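Local coordinates for protein cell division GTPase FtsZ, diverged (Clostridium botulinum C, PDB 3V3T) that is a TubZ-like member of the tubulin/FtsZ family of cytoskeletal proteins and probably assembles into filaments, at residues S212-E217 against E288-T293. The protein carries 1 engineered substitution. Sequence-based numbering, arbitrary orientation. Where two conformers were deposited one is given.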
ATOM      1  N   SER A 212       7.024  -4.546   5.228  1.00 27.18           N
ATOM      2  CA  SER A 212       5.699  -4.013   5.430  1.00 24.31           C
ATOM      3  C   SER A 212       5.658  -2.719   6.208  1.00 20.48           C
ATOM      4  O   SER A 212       6.327  -2.541   7.218  1.00 27.52           O
ATOM      5  CB  SER A 212       4.787  -5.059   6.077  1.00 29.47           C
ATOM      6  OG  SER A 212       3.850  -5.502   5.128  1.00 38.54           O
ATOM      7  N   ASN A 213       4.816  -1.834   5.708  1.00 20.06           N
ATOM      8  CA  ASN A 213       4.629  -0.551   6.327  0.57 25.27           C
ATOM      9  C   ASN A 213       3.180  -0.438   6.844  1.00 29.70           C
ATOM     10  O   ASN A 213       2.237  -0.931   6.225  1.00 22.39           O
ATOM     11  CB  ASN A 213       5.018   0.559   5.331  0.57 23.15           C
ATOM     12  CG  ASN A 213       6.527   0.546   4.974  0.57 44.98           C
ATOM     13  OD1 ASN A 213       7.272  -0.395   5.308  0.57 35.80           O
ATOM     14  ND2 ASN A 213       6.972   1.597   4.281  0.57 46.87           N
ATOM     15  N   VAL A 214       3.018   0.163   8.022  1.00 21.28           N
ATOM     16  CA  VAL A 214       1.683   0.404   8.572  1.00 20.16           C
ATOM     17  C   VAL A 214       1.610   1.868   9.069  1.00 29.39           C
ATOM     18  O   VAL A 214       2.541   2.363   9.703  1.00 29.73           O
ATOM     19  CB  VAL A 214       1.326  -0.599   9.704  1.00 34.90           C
ATOM     20  CG1 VAL A 214       0.120  -0.119  10.506  1.00 35.81           C
ATOM     21  CG2 VAL A 214       1.042  -1.968   9.117  1.00 28.58           C
ATOM     22  N   ILE A 215       0.521   2.563   8.745  1.00 24.38           N
ATOM     23  CA  ILE A 215       0.342   3.955   9.151  1.00 27.84           C
ATOM     24  C   ILE A 215      -0.815   4.015  10.136  1.00 30.80           C
ATOM     25  O   ILE A 215      -1.893   3.503   9.843  1.00 32.78           O
ATOM     26  CB  ILE A 215       0.008   4.861   7.928  1.00 30.61           C
ATOM     27  CG1 ILE A 215       1.067   4.710   6.835  1.00 25.03           C
ATOM     28  CG2 ILE A 215      -0.149   6.323   8.356  1.00 30.54           C
ATOM     29  CD1 ILE A 215       0.739   5.445   5.550  1.00 29.60           C
ATOM     30  N   LEU A 216      -0.594   4.627  11.298  1.00 28.52           N
ATOM     31  CA  LEU A 216      -1.640   4.749  12.319  1.00 33.48           C
ATOM     32  C   LEU A 216      -1.885   6.191  12.715  1.00 36.27           C
ATOM     33  O   LEU A 216      -0.946   6.953  12.901  1.00 46.18           O
ATOM     34  CB  LEU A 216      -1.256   3.986  13.585  1.00 29.69           C
ATOM     35  CG  LEU A 216      -0.947   2.492  13.420  1.00 31.91           C
ATOM     36  CD1 LEU A 216      -0.290   1.943  14.689  1.00 31.93           C
ATOM     37  CD2 LEU A 216      -2.214   1.720  13.085  1.00 28.75           C
ATOM     38  N   GLU A 217      -3.151   6.561  12.861  1.00 38.56           N
ATOM     39  CA  GLU A 217      -3.488   7.817  13.507  1.00 37.57           C
ATOM     40  C   GLU A 217      -4.325   7.578  14.770  1.00 47.38           C
ATOM     41  O   GLU A 217      -5.192   6.705  14.805  1.00 45.91           O
ATOM     42  CB  GLU A 217      -4.152   8.780  12.522  1.00 37.74           C
ATOM     43  CG  GLU A 217      -3.166   9.311  11.476  1.00 38.94           C
ATOM     44  CD  GLU A 217      -3.794  10.256  10.472  1.00 42.45           C
ATOM     45  OE1 GLU A 217      -4.986  10.580  10.610  1.00 48.89           O
ATOM     46  OE2 GLU A 217      -3.091  10.684   9.533  1.00 50.98           O
ATOM     47  N   GLU A 288       7.636  -7.458   9.462  1.00 31.51           N
ATOM     48  CA  GLU A 288       7.529  -8.718   8.727  1.00 35.64           C
ATOM     49  C   GLU A 288       6.189  -8.751   7.999  1.00 33.67           C
ATOM     50  O   GLU A 288       5.163  -8.458   8.591  1.00 38.86           O
ATOM     51  CB  GLU A 288       7.658  -9.918   9.658  1.00 40.99           C
ATOM     52  CG  GLU A 288       8.444 -11.056   9.053  1.00 57.49           C
ATOM     53  CD  GLU A 288       9.857 -10.643   8.683  1.00 65.01           C
ATOM     54  OE1 GLU A 288      10.490  -9.911   9.478  1.00 56.05           O
ATOM     55  OE2 GLU A 288      10.330 -11.037   7.593  1.00 73.57           O
ATOM     56  N   PRO A 289       6.202  -9.096   6.703  1.00 26.37           N
ATOM     57  CA  PRO A 289       4.980  -9.205   5.887  1.00 31.41           C
ATOM     58  C   PRO A 289       3.922 -10.126   6.519  1.00 36.14           C
ATOM     59  O   PRO A 289       4.255 -11.208   7.021  1.00 30.22           O
ATOM     60  CB  PRO A 289       5.496  -9.786   4.565  1.00 32.31           C
ATOM     61  CG  PRO A 289       6.946  -9.335   4.521  1.00 27.12           C
ATOM     62  CD  PRO A 289       7.425  -9.373   5.929  1.00 27.66           C
ATOM     63  N   GLN A 290       2.658  -9.704   6.461  1.00 29.99           N
ATOM     64  CA  GLN A 290       1.583 -10.321   7.251  1.00 31.79           C
ATOM     65  C   GLN A 290       1.098 -11.674   6.706  1.00 40.27           C
ATOM     66  O   GLN A 290      -0.069 -11.834   6.324  1.00 36.92           O
ATOM     67  CB  GLN A 290       0.410  -9.336   7.403  1.00 25.16           C
ATOM     68  CG  GLN A 290       0.816  -7.963   8.023  1.00 26.49           C
ATOM     69  CD  GLN A 290       1.124  -6.899   6.971  1.00 30.58           C
ATOM     70  OE1 GLN A 290       1.894  -7.146   6.048  1.00 30.57           O
ATOM     71  NE2 GLN A 290       0.497  -5.715   7.090  1.00 24.26           N
ATOM     72  N   LYS A 291       2.004 -12.647   6.694  1.00 40.67           N
ATOM     73  CA  LYS A 291       1.716 -13.990   6.193  1.00 47.91           C
ATOM     74  C   LYS A 291       0.509 -14.656   6.872  1.00 45.01           C
ATOM     75  O   LYS A 291      -0.359 -15.219   6.205  1.00 37.57           O
ATOM     76  CB  LYS A 291       2.965 -14.878   6.299  1.00 58.35           C
ATOM     77  CG  LYS A 291       3.948 -14.691   5.131  1.00 64.08           C
ATOM     78  CD  LYS A 291       5.412 -14.585   5.576  1.00 62.73           C
ATOM     79  CE  LYS A 291       6.331 -14.324   4.389  1.00 52.89           C
ATOM     80  NZ  LYS A 291       6.293 -15.462   3.406  1.00 51.82           N
ATOM     81  N   THR A 292       0.458 -14.587   8.195  1.00 42.00           N
ATOM     82  CA  THR A 292      -0.648 -15.158   8.958  1.00 46.32           C
ATOM     83  C   THR A 292      -2.011 -14.618   8.520  1.00 41.34           C
ATOM     84  O   THR A 292      -2.929 -15.386   8.271  1.00 47.42           O
ATOM     85  CB  THR A 292      -0.466 -14.895  10.476  1.00 58.23           C
ATOM     86  OG1 THR A 292       0.862 -15.251  10.854  1.00 56.76           O
ATOM     87  CG2 THR A 292      -1.455 -15.715  11.305  1.00 55.52           C
ATOM     88  N   THR A 293      -2.150 -13.298   8.428  1.00 35.58           N
ATOM     89  CA  THR A 293      -3.421 -12.730   8.021  1.00 37.74           C
ATOM     90  C   THR A 293      -3.779 -13.181   6.617  1.00 42.05           C
ATOM     91  O   THR A 293      -4.934 -13.483   6.343  1.00 39.90           O
ATOM     92  CB  THR A 293      -3.392 -11.209   8.013  1.00 33.86           C
ATOM     93  OG1 THR A 293      -3.038 -10.747   9.309  1.00 35.68           O
ATOM     94  CG2 THR A 293      -4.770 -10.654   7.624  1.00 31.26           C
TER
HETATM   95  O   HOH W   1       1.477  -3.459   5.339  1.00 20.91           O
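The side-chain amide of Q290 has S212 CB and V214 CG2 on the same side of its plane, but CB stands beyond its oxygen end and CG2 beyond its nitrogen end, 4.3 Å from Q290 NE2, and neither segment puts an atom squarely over either face. At the oxygen end the hydroxyl of S212 donates to Q290 OE1, OG to OE1 2.7 Å, approaching at a C=O...OG angle of 126° and tilted 34° from the carbonyl plane. At the nitrogen end NE2 donates to a water, 3.0 Å from NE2 to the water oxygen, and also hydrogen-bonds to the carbonyl of A238. The water in turn donates to S212 OG at 3.1 Å, which closes a small ring of hydrogen bonds through hydroxyl, amide and water. Its other bond reaches the backbone O of N213, 2.8 Å away, tying the amide indirectly to the strand backbone. With both ends engaged, the flip of the amide is settled and its polar atoms are satisfied although Q290 is buried.

Q290 reaches the strand through a chain bent at chi2 (95°), with CG anti to its carbonyl carbon. Apart from the hydrogen bonds the touching is slight: S212 OG lies 3.9 Å from P289 CA. The backbone at Q290 makes an inverse gamma turn, in which K291 N donates a hydrogen bond to P289 O at 2.7 Å, and Q290 occupies the N-cap position of helix 291-306.

Strand 211-217 runs between parallel strand 160-165 and antiparallel strand 281-287, with backbone hydrogen bonds of N213 with I161 and of S212 with I287. The contact thus fastens the turn leaving strand 281-287 to the neighbouring strand just before helix 291-306 begins, consistent with a place where the GTPase domain meets the C-terminal domain, as in the tubulin/FtsZ fold.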